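Local coordinates for protein histidinol-phosphatase (Listeria monocytogenes serotype 4b str. H7858, PDB 6NLR) that probably hydrolyses L-histidinol phosphate to histidinol and phosphate in histidine biosynthesis, using a cluster of three metal ions in a PHP-family barrel, at residues D18-M23 with K73-I78; F124-G129 with V146-G151; R177-I182 with Y219-N224. One frame throughout, in Å; residues are numbered along the deposited sequence. Where two conformers were deposited one is given.

Contact 1 (D18-M23 with K73-I78); sequences DDVEEM and KKMNHI
Lys74 sets out with CG anti to its backbone N (chi1 175°), then bends at its second and fourth torsions to bring NZ to the carboxylate of Asp19. Lys74 NZ lies 3.0 Å from Asp19 OD1, above the carboxylate plane rather than in it, with a weak second bond to OD2. From the opposite face of that plane Glu21 N donates to Asp19 OD1 over 2.8 Å, nearly straight at 171°. Asp19 is thus the N-cap of helix 20-29, a place for which its short acceptor suits it. Deeper between the helices, Val20 points CG1 at helix 68-81, 3.8 Å from Met75 SE (a selenomethionine) and 3.9 Å from Ile78 CG1; a compact branched residue lets one methyl touch Lys74, Met75 and Ile78 at once. Ile78 CD1 lies against the side chain of Glu21, 3.6 Å from Glu21 OE1. The same oxygen takes a bond from a water that also meets His77 NE2, while Glu21 OE2 is held by Lys81 and Tyr82. Val20 and Met75 both reach Ile37 of strand 34-40, so two helices pack together on the sheet. Lys74 also bridges to Glu10, which would be expected to favour both carboxylates' ionised forms and steady Asp19 for capping.

Contact 2 (F124-G129 with V146-G151); sequences FLEGQG and VQFYGG
Phe148 lays one ring face against the backbone of Gly127, whose CA stands 3.7 Å from the ring centroid and only 13° off the normal, a CH-pi contact. The ring rests on main-chain atoms, with Gly127 CA over the centre of the face and Gly127 C toward the rim. Gln128 approaches differently: its amide NE2 sits at the ring edge, in plane, 3.5 Å from Phe148 CD1, with the amide turned 65° from the ring. These residues belong to the end of strand 117-127, which turns back into the antiparallel strand 130-133, and to the last turn of helix 138-149, so the contact ties a hairpin to the helix that follows it. Tyr149 departs from the helix on another course, with CG beside its backbone N (chi1 -74°), and Phe148 CD2 lies over the centre of its ring, 3.6 Å above the plane. Tyr149 OH lies 2.6 Å from Glu126 O, at best a weak hydrogen bond and not a settled one, since the hydroxyl could turn to another acceptor. Farther back along the strand, Leu125 CD1 comes 4.3 Å from Tyr149 CE2, and Leu125 also packs on Ile145 of the same helix. Past Tyr149 the chain leaves the helix at Gly150, where positive phi favours glycine.

Contact 3 (R177-I182 with Y219-N224); sequences RRMGHI and YELDFN. With MN (manganese (II) ion), chain E.
Asp222 continues the pairing of two parallel strands with its side chain: where the regular backbone bonds stop, Asp222 OD2 accepts from His181 N at 2.9 Å through its anti lone pair. Asn224 ND2 donates to Asp222 OD2 at 3.0 Å from the syn side, 25° out of the carboxylate plane, so one buried oxygen grips both residues. His181 has turned out of the strand, its CG set between the backbone N and the carbonyl carbon (chi1 42°), which carries the ring toward the metal. His181 NE2 binds a manganese ion at 2.1 Å, in a site completed on the protein side by Glu93 and His123, with a water. Asn224, whose amide also bonds Asp258, a cobalt ligand, sets ND2 at the edge of the imidazole, 3.5 Å from His181 CD2. Both behave as second-shell residues: Asp222 holds the ligand's main chain and Asn224 borders its ring, consistent with positioning it.

Before this point Arg177 O, Met179 N and Met179 O pair with Glu220 N, Glu220 O and Asp222 N. Arg178 NH1 reaches Glu220 OE2 at 3.0 Å with the two flat groups 67° apart, and a water links its NE to Asp222 OD1. Its NH2 is taken by Gly5 O and Asp117. On the other face selenomethionine Met179 makes an oblique Met-aromatic contact with Tyr219, Met179 CE being 3.8 Å from Tyr219 CD2. Helix 201-217 lies in the connection, giving a beta-alpha-beta crossover; strand 220-224 runs between 178-179 and 253-256, with helix 152-168 against Met179 and strand 3-7 beside Arg178.

Contact 3 is the buried one, its centre about 7 Å from the centre of the chain, whereas the centres of contacts 1 and 2 each lie about 20 Å out, on opposite sides of it. Depth goes with chemistry: strand pairing and metal-site polar networks inside, a helix pair with a salt bridge outside and apolar packing inside in contact 1, and aromatic packing on glycine and backbone in contact 2. No element is shared directly, yet strand 117-127, whose end forms contact 2, also carries His123, which binds the same manganese as His181 of contact 3. Contacts 1 and 2 thus join peripheral helices to a helix or a strand end, while contact 3 joins strands within the barrel.

Contact 1 (D18-M23 with K73-I78)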
loop_
_atom_site.group_PDB
_atom_site.type_symbol
_atom_site.label_atom_id
_atom_site.label_comp_id
_atom_site.label_asym_id
_atom_site.label_seq_id
_atom_site.Cartn_x
_atom_site.Cartn_y
_atom_site.Cartn_z
ATOM N N ASP A 18 10.881 -4.988 14.519
ATOM C CA ASP A 18 10.495 -6.315 15.067
ATOM C C ASP A 18 10.885 -7.383 14.043
ATOM O O ASP A 18 10.737 -7.143 12.840
ATOM C CB ASP A 18 9.001 -6.432 15.370
ATOM C CG ASP A 18 8.535 -5.622 16.570
ATOM O OD1 ASP A 18 9.401 -5.068 17.270
ATOM O OD2 ASP A 18 7.299 -5.531 16.763
ATOM N N ASP A 19 11.343 -8.527 14.519
ATOM C CA ASP A 19 11.660 -9.687 13.660
ATOM C C ASP A 19 10.358 -10.231 13.067
ATOM O O ASP A 19 9.412 -10.496 13.837
ATOM C CB ASP A 19 12.416 -10.751 14.443
ATOM C CG ASP A 19 13.043 -11.803 13.541
ATOM O OD1 ASP A 19 12.365 -12.306 12.629
ATOM O OD2 ASP A 19 14.201 -12.110 13.753
ATOM N N VAL A 20 10.355 -10.459 11.757
ATOM C CA VAL A 20 9.227 -11.097 11.018
ATOM C C VAL A 20 8.814 -12.380 11.741
ATOM O O VAL A 20 7.623 -12.701 11.729
ATOM C CB VAL A 20 9.582 -11.361 9.546
ATOM C CG1 VAL A 20 10.773 -12.291 9.406
ATOM C CG2 VAL A 20 8.386 -11.892 8.758
ATOM N N GLU A 21 9.745 -13.106 12.340
ATOM C CA GLU A 21 9.414 -14.393 12.995
ATOM C C GLU A 21 8.402 -14.163 14.121
ATOM O O GLU A 21 7.488 -14.975 14.240
ATOM C CB GLU A 21 10.668 -15.050 13.571
ATOM C CG GLU A 21 10.387 -16.430 14.119
ATOM C CD GLU A 21 11.535 -17.407 13.904
ATOM O OE1 GLU A 21 12.618 -16.978 13.417
ATOM O OE2 GLU A 21 11.334 -18.588 14.172
ATOM N N GLU A 22 8.584 -13.115 14.929
ATOM C CA GLU A 22 7.681 -12.804 16.077
ATOM C C GLU A 22 6.324 -12.372 15.512
ATOM O O GLU A 22 5.296 -12.680 16.108
ATOM C CB GLU A 22 8.286 -11.759 17.024
ATOM C CG GLU A 22 9.593 -12.196 17.686
ATOM C CD GLU A 22 9.640 -13.590 18.315
ATOM O OE1 GLU A 22 8.847 -13.849 19.250
ATOM O OE2 GLU A 22 10.485 -14.429 17.873
HETATM N N MSE A 23 6.325 -11.701 14.348
HETATM C CA MSE A 23 5.080 -11.289 13.712
HETATM C C MSE A 23 4.312 -12.530 13.230
HETATM O O MSE A 23 3.102 -12.642 13.432
HETATM C CB MSE A 23 5.366 -10.289 12.584
HETATM C CG MSE A 23 6.072 -9.047 13.053
HETATM SE SE MSE A 23 6.591 -7.892 11.569
HETATM C CE MSE A 23 4.829 -7.436 10.859
ATOM N N LYS A 73 16.399 -14.581 1.333
ATOM C CA LYS A 73 16.916 -15.692 2.155
ATOM C C LYS A 73 16.106 -15.776 3.459
ATOM O O LYS A 73 15.658 -16.876 3.802
ATOM C CB LYS A 73 18.406 -15.496 2.423
ATOM C CG LYS A 73 19.013 -16.543 3.332
ATOM C CD LYS A 73 20.438 -16.248 3.681
ATOM C CE LYS A 73 21.022 -17.292 4.602
ATOM N NZ LYS A 73 22.170 -16.731 5.335
ATOM N N LYS A 74 15.940 -14.664 4.179
ATOM C CA LYS A 74 15.243 -14.661 5.495
ATOM C C LYS A 74 13.784 -15.081 5.298
ATOM O O LYS A 74 13.292 -15.923 6.037
ATOM C CB LYS A 74 15.357 -13.298 6.173
ATOM C CG LYS A 74 14.581 -13.150 7.481
ATOM C CD LYS A 74 15.036 -14.111 8.558
ATOM C CE LYS A 74 14.214 -13.991 9.822
ATOM N NZ LYS A 74 14.388 -12.655 10.436
HETATM N N MSE A 75 13.084 -14.494 4.316
HETATM C CA MSE A 75 11.657 -14.764 4.190
HETATM C C MSE A 75 11.409 -16.213 3.750
HETATM O O MSE A 75 10.428 -16.809 4.170
HETATM C CB MSE A 75 10.979 -13.794 3.215
HETATM C CG MSE A 75 11.005 -12.326 3.628
HETATM SE SE MSE A 75 10.906 -12.048 5.583
HETATM C CE MSE A 75 12.320 -10.742 5.992
ATOM N N ASN A 76 12.247 -16.746 2.856
ATOM C CA ASN A 76 12.129 -18.123 2.406
ATOM C C ASN A 76 12.357 -19.057 3.596
ATOM O O ASN A 76 11.663 -20.076 3.705
ATOM C CB ASN A 76 13.077 -18.452 1.237
ATOM C CG ASN A 76 12.463 -18.052 -0.102
ATOM O OD1 ASN A 76 12.927 -17.131 -0.791
ATOM N ND2 ASN A 76 11.357 -18.684 -0.445
ATOM N N HIS A 77 13.276 -18.718 4.490
ATOM C CA HIS A 77 13.522 -19.515 5.726
ATOM C C HIS A 77 12.233 -19.543 6.577
ATOM O O HIS A 77 11.824 -20.620 7.047
ATOM C CB HIS A 77 14.721 -18.929 6.481
ATOM C CG HIS A 77 14.845 -19.403 7.888
ATOM N ND1 HIS A 77 15.192 -20.685 8.180
ATOM C CD2 HIS A 77 14.684 -18.764 9.074
ATOM C CE1 HIS A 77 15.199 -20.848 9.487
ATOM N NE2 HIS A 77 14.899 -19.680 10.066
ATOM N N ILE A 78 11.610 -18.381 6.777
ATOM C CA ILE A 78 10.406 -18.251 7.654
ATOM C C ILE A 78 9.230 -18.989 7.007
ATOM O O ILE A 78 8.512 -19.681 7.706
ATOM C CB ILE A 78 10.104 -16.767 7.918
ATOM C CG1 ILE A 78 11.221 -16.120 8.733
ATOM C CG2 ILE A 78 8.756 -16.608 8.586
ATOM C CD1 ILE A 78 11.457 -16.781 10.058
HETATM O O HOH W 1 14.664 -19.076 12.760
#

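Contact 2 (F124-G129 with V146-G151)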
loop_
_atom_site.group_PDB
_atom_site.type_symbol
_atom_site.label_atom_id
_atom_site.label_comp_id
_atom_site.label_asym_id
_atom_site.label_seq_id
_atom_site.Cartn_x
_atom_site.Cartn_y
_atom_site.Cartn_z
ATOM N N PHE A 124 3.863 8.522 -3.715
ATOM C CA PHE A 124 4.530 9.780 -4.126
ATOM C C PHE A 124 3.774 10.398 -5.305
ATOM O O PHE A 124 3.376 9.677 -6.240
ATOM C CB PHE A 124 5.980 9.522 -4.530
ATOM C CG PHE A 124 6.879 9.034 -3.424
ATOM C CD1 PHE A 124 7.487 9.931 -2.563
ATOM C CD2 PHE A 124 7.148 7.676 -3.280
ATOM C CE1 PHE A 124 8.334 9.475 -1.561
ATOM C CE2 PHE A 124 7.974 7.222 -2.267
ATOM C CZ PHE A 124 8.559 8.122 -1.410
ATOM N N LEU A 125 3.589 11.710 -5.252
ATOM C CA LEU A 125 3.048 12.530 -6.361
ATOM C C LEU A 125 4.014 13.663 -6.639
ATOM O O LEU A 125 4.762 14.060 -5.731
ATOM C CB LEU A 125 1.727 13.168 -5.924
ATOM C CG LEU A 125 0.500 12.295 -5.955
ATOM C CD1 LEU A 125 -0.683 13.094 -5.410
ATOM C CD2 LEU A 125 0.249 11.805 -7.371
ATOM N N GLU A 126 3.950 14.199 -7.849
ATOM C CA GLU A 126 4.605 15.487 -8.175
ATOM C C GLU A 126 4.058 16.547 -7.215
ATOM O O GLU A 126 2.815 16.624 -7.048
ATOM C CB GLU A 126 4.366 15.880 -9.633
ATOM C CG GLU A 126 4.547 17.363 -9.849
ATOM C CD GLU A 126 4.872 17.783 -11.263
ATOM O OE1 GLU A 126 4.692 16.939 -12.185
ATOM O OE2 GLU A 126 5.305 18.936 -11.429
ATOM N N GLY A 127 4.945 17.328 -6.613
ATOM C CA GLY A 127 4.549 18.412 -5.707
ATOM C C GLY A 127 5.555 19.526 -5.732
ATOM O O GLY A 127 6.312 19.651 -6.722
ATOM N N GLN A 128 5.573 20.312 -4.665
ATOM C CA GLN A 128 6.393 21.536 -4.571
ATOM C C GLN A 128 7.855 21.091 -4.522
ATOM O O GLN A 128 8.233 20.407 -3.534
ATOM C CB GLN A 128 5.957 22.340 -3.353
ATOM C CG GLN A 128 6.568 23.728 -3.283
ATOM C CD GLN A 128 6.172 24.641 -4.416
ATOM O OE1 GLN A 128 6.978 25.442 -4.886
ATOM N NE2 GLN A 128 4.931 24.552 -4.851
ATOM N N GLY A 129 8.625 21.427 -5.562
ATOM C CA GLY A 129 10.085 21.217 -5.602
ATOM C C GLY A 129 10.479 19.866 -6.167
ATOM O O GLY A 129 11.698 19.617 -6.272
ATOM N N VAL A 146 -0.967 19.317 -0.871
ATOM C CA VAL A 146 -2.285 20.013 -0.774
ATOM C C VAL A 146 -2.144 21.440 -1.329
ATOM O O VAL A 146 -2.957 21.838 -2.211
ATOM C CB VAL A 146 -2.843 19.976 0.655
ATOM C CG1 VAL A 146 -4.128 20.791 0.741
ATOM C CG2 VAL A 146 -3.082 18.521 1.095
ATOM N N GLN A 147 -1.171 22.193 -0.838
ATOM C CA GLN A 147 -0.931 23.580 -1.284
ATOM C C GLN A 147 -0.555 23.585 -2.775
ATOM O O GLN A 147 -0.962 24.517 -3.471
ATOM C CB GLN A 147 0.119 24.235 -0.390
ATOM C CG GLN A 147 -0.455 24.658 0.956
ATOM C CD GLN A 147 0.579 25.303 1.847
ATOM O OE1 GLN A 147 0.259 25.900 2.869
ATOM N NE2 GLN A 147 1.829 25.251 1.428
ATOM N N PHE A 148 0.185 22.586 -3.246
ATOM C CA PHE A 148 0.622 22.504 -4.661
ATOM C C PHE A 148 -0.604 22.366 -5.571
ATOM O O PHE A 148 -0.645 23.100 -6.601
ATOM C CB PHE A 148 1.597 21.344 -4.874
ATOM C CG PHE A 148 2.167 21.238 -6.265
ATOM C CD1 PHE A 148 3.228 22.033 -6.657
ATOM C CD2 PHE A 148 1.677 20.296 -7.158
ATOM C CE1 PHE A 148 3.768 21.903 -7.930
ATOM C CE2 PHE A 148 2.212 20.168 -8.434
ATOM C CZ PHE A 148 3.258 20.971 -8.817
ATOM N N TYR A 149 -1.560 21.486 -5.219
ATOM C CA TYR A 149 -2.729 21.151 -6.075
ATOM C C TYR A 149 -3.864 22.146 -5.858
ATOM O O TYR A 149 -4.718 22.228 -6.742
ATOM C CB TYR A 149 -3.119 19.683 -5.930
ATOM C CG TYR A 149 -2.142 18.771 -6.628
ATOM C CD1 TYR A 149 -2.070 18.714 -8.009
ATOM C CD2 TYR A 149 -1.239 18.025 -5.898
ATOM C CE1 TYR A 149 -1.134 17.909 -8.646
ATOM C CE2 TYR A 149 -0.320 17.192 -6.513
ATOM C CZ TYR A 149 -0.260 17.141 -7.890
ATOM O OH TYR A 149 0.678 16.348 -8.483
ATOM N N GLY A 150 -3.830 22.918 -4.770
ATOM C CA GLY A 150 -4.791 23.999 -4.500
ATOM C C GLY A 150 -5.801 23.685 -3.408
ATOM O O GLY A 150 -6.674 24.494 -3.215
ATOM N N GLY A 151 -5.694 22.553 -2.718
ATOM C CA GLY A 151 -6.626 22.210 -1.630
ATOM C C GLY A 151 -6.803 20.714 -1.493
ATOM O O GLY A 151 -6.287 19.953 -2.327
#

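Contact 3 (R177-I182 with Y219-N224)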
loop_
_atom_site.group_PDB
_atom_site.type_symbol
_atom_site.label_atom_id
_atom_site.label_comp_id
_atom_site.label_asym_id
_atom_site.label_seq_id
_atom_site.Cartn_x
_atom_site.Cartn_y
_atom_site.Cartn_z
ATOM N N ARG A 177 -1.398 -7.563 -8.926
ATOM C CA ARG A 177 -2.813 -7.429 -9.327
ATOM C C ARG A 177 -3.655 -6.920 -8.161
ATOM O O ARG A 177 -4.896 -6.850 -8.325
ATOM C CB ARG A 177 -3.270 -8.776 -9.863
ATOM C CG ARG A 177 -2.505 -9.127 -11.131
ATOM C CD ARG A 177 -3.118 -10.268 -11.844
ATOM N NE ARG A 177 -2.330 -10.628 -13.018
ATOM C CZ ARG A 177 -2.401 -11.815 -13.603
ATOM N NH1 ARG A 177 -3.226 -12.721 -13.096
ATOM N NH2 ARG A 177 -1.667 -12.086 -14.673
ATOM N N ARG A 178 -3.023 -6.589 -7.035
ATOM C CA ARG A 178 -3.725 -6.048 -5.852
ATOM C C ARG A 178 -3.258 -4.611 -5.640
ATOM O O ARG A 178 -2.061 -4.355 -5.461
ATOM C CB ARG A 178 -3.495 -6.918 -4.616
ATOM C CG ARG A 178 -4.377 -6.482 -3.441
ATOM C CD ARG A 178 -4.678 -7.591 -2.418
ATOM N NE ARG A 178 -3.516 -7.983 -1.643
ATOM C CZ ARG A 178 -2.679 -8.983 -1.929
ATOM N NH1 ARG A 178 -2.865 -9.745 -3.007
ATOM N NH2 ARG A 178 -1.665 -9.232 -1.112
HETATM N N MSE A 179 -4.207 -3.672 -5.718
HETATM C CA MSE A 179 -3.868 -2.264 -5.608
HETATM C C MSE A 179 -3.912 -1.891 -4.130
HETATM O O MSE A 179 -4.919 -2.131 -3.469
HETATM C CB MSE A 179 -4.842 -1.385 -6.401
HETATM C CG MSE A 179 -5.025 -1.797 -7.867
HETATM SE SE MSE A 179 -3.350 -1.616 -8.935
HETATM C CE MSE A 179 -2.736 -3.484 -9.025
ATOM N N GLY A 180 -2.829 -1.270 -3.655
ATOM C CA GLY A 180 -2.657 -0.919 -2.261
ATOM C C GLY A 180 -3.486 0.281 -1.823
ATOM O O GLY A 180 -3.581 1.255 -2.585
ATOM N N HIS A 181 -4.058 0.195 -0.619
ATOM C CA HIS A 181 -4.764 1.281 0.126
ATOM C C HIS A 181 -5.202 2.433 -0.792
ATOM O O HIS A 181 -4.608 3.517 -0.679
ATOM C CB HIS A 181 -3.869 1.771 1.284
ATOM C CG HIS A 181 -2.420 1.938 0.945
ATOM N ND1 HIS A 181 -1.999 2.717 -0.133
ATOM C CD2 HIS A 181 -1.296 1.468 1.561
ATOM C CE1 HIS A 181 -0.664 2.712 -0.165
ATOM N NE2 HIS A 181 -0.202 1.947 0.861
ATOM N N ILE A 182 -6.270 2.272 -1.593
ATOM C CA ILE A 182 -6.592 3.251 -2.677
ATOM C C ILE A 182 -7.316 4.516 -2.177
ATOM O O ILE A 182 -7.890 5.218 -3.031
ATOM C CB ILE A 182 -7.380 2.612 -3.829
ATOM C CG1 ILE A 182 -8.749 2.090 -3.388
ATOM C CG2 ILE A 182 -6.542 1.562 -4.532
ATOM C CD1 ILE A 182 -9.716 1.897 -4.553
ATOM N N TYR A 219 -8.388 -7.221 -11.430
ATOM C CA TYR A 219 -7.504 -6.886 -10.293
ATOM C C TYR A 219 -8.301 -7.051 -8.999
ATOM O O TYR A 219 -9.529 -7.296 -9.029
ATOM C CB TYR A 219 -6.927 -5.482 -10.447
ATOM C CG TYR A 219 -5.840 -5.293 -11.476
ATOM C CD1 TYR A 219 -5.289 -6.347 -12.196
ATOM C CD2 TYR A 219 -5.315 -4.029 -11.693
ATOM C CE1 TYR A 219 -4.268 -6.138 -13.112
ATOM C CE2 TYR A 219 -4.310 -3.803 -12.615
ATOM C CZ TYR A 219 -3.793 -4.860 -13.343
ATOM O OH TYR A 219 -2.784 -4.628 -14.224
ATOM N N GLU A 220 -7.623 -6.912 -7.870
ATOM C CA GLU A 220 -8.314 -6.940 -6.561
ATOM C C GLU A 220 -7.796 -5.767 -5.740
ATOM O O GLU A 220 -6.851 -5.081 -6.197
ATOM C CB GLU A 220 -8.132 -8.312 -5.901
ATOM C CG GLU A 220 -6.691 -8.684 -5.683
ATOM C CD GLU A 220 -6.439 -10.062 -5.075
ATOM O OE1 GLU A 220 -7.414 -10.871 -4.997
ATOM O OE2 GLU A 220 -5.250 -10.335 -4.704
ATOM N N LEU A 221 -8.401 -5.541 -4.576
ATOM C CA LEU A 221 -8.088 -4.387 -3.709
ATOM C C LEU A 221 -7.604 -4.865 -2.342
ATOM O O LEU A 221 -8.161 -5.830 -1.795
ATOM C CB LEU A 221 -9.320 -3.495 -3.587
ATOM C CG LEU A 221 -9.757 -2.844 -4.895
ATOM C CD1 LEU A 221 -11.061 -2.087 -4.722
ATOM C CD2 LEU A 221 -8.644 -1.949 -5.416
ATOM N N ASP A 222 -6.555 -4.185 -1.865
ATOM C CA ASP A 222 -6.037 -4.164 -0.474
ATOM C C ASP A 222 -7.116 -3.514 0.391
ATOM O O ASP A 222 -7.370 -2.309 0.193
ATOM C CB ASP A 222 -4.706 -3.407 -0.495
ATOM C CG ASP A 222 -3.930 -3.219 0.805
ATOM O OD1 ASP A 222 -3.845 -4.186 1.577
ATOM O OD2 ASP A 222 -3.356 -2.100 0.986
ATOM N N PHE A 223 -7.771 -4.273 1.265
ATOM C CA PHE A 223 -8.692 -3.699 2.278
ATOM C C PHE A 223 -7.817 -3.424 3.500
ATOM O O PHE A 223 -7.567 -4.336 4.316
ATOM C CB PHE A 223 -9.879 -4.608 2.597
ATOM C CG PHE A 223 -10.830 -4.015 3.609
ATOM C CD1 PHE A 223 -10.534 -4.020 4.973
ATOM C CD2 PHE A 223 -12.019 -3.439 3.209
ATOM C CE1 PHE A 223 -11.407 -3.488 5.902
ATOM C CE2 PHE A 223 -12.889 -2.887 4.142
ATOM C CZ PHE A 223 -12.584 -2.908 5.487
ATOM N N ASN A 224 -7.320 -2.192 3.582
ATOM C CA ASN A 224 -6.190 -1.829 4.469
ATOM C C ASN A 224 -6.722 -1.150 5.749
ATOM O O ASN A 224 -7.364 -0.084 5.662
ATOM C CB ASN A 224 -5.188 -1.043 3.644
ATOM C CG ASN A 224 -3.891 -0.760 4.364
ATOM O OD1 ASN A 224 -3.898 -0.371 5.533
ATOM N ND2 ASN A 224 -2.786 -0.955 3.655
HETATM MN MN MN E . 1.842 1.652 1.401
HETATM O O HOH W 2 -4.002 -6.881 1.045
HETATM O O HOH W 3 -7.023 -0.516 -1.815
HETATM O O HOH W 4 1.165 3.444 2.714
HETATM O O HOH W 5 1.371 0.449 2.654
#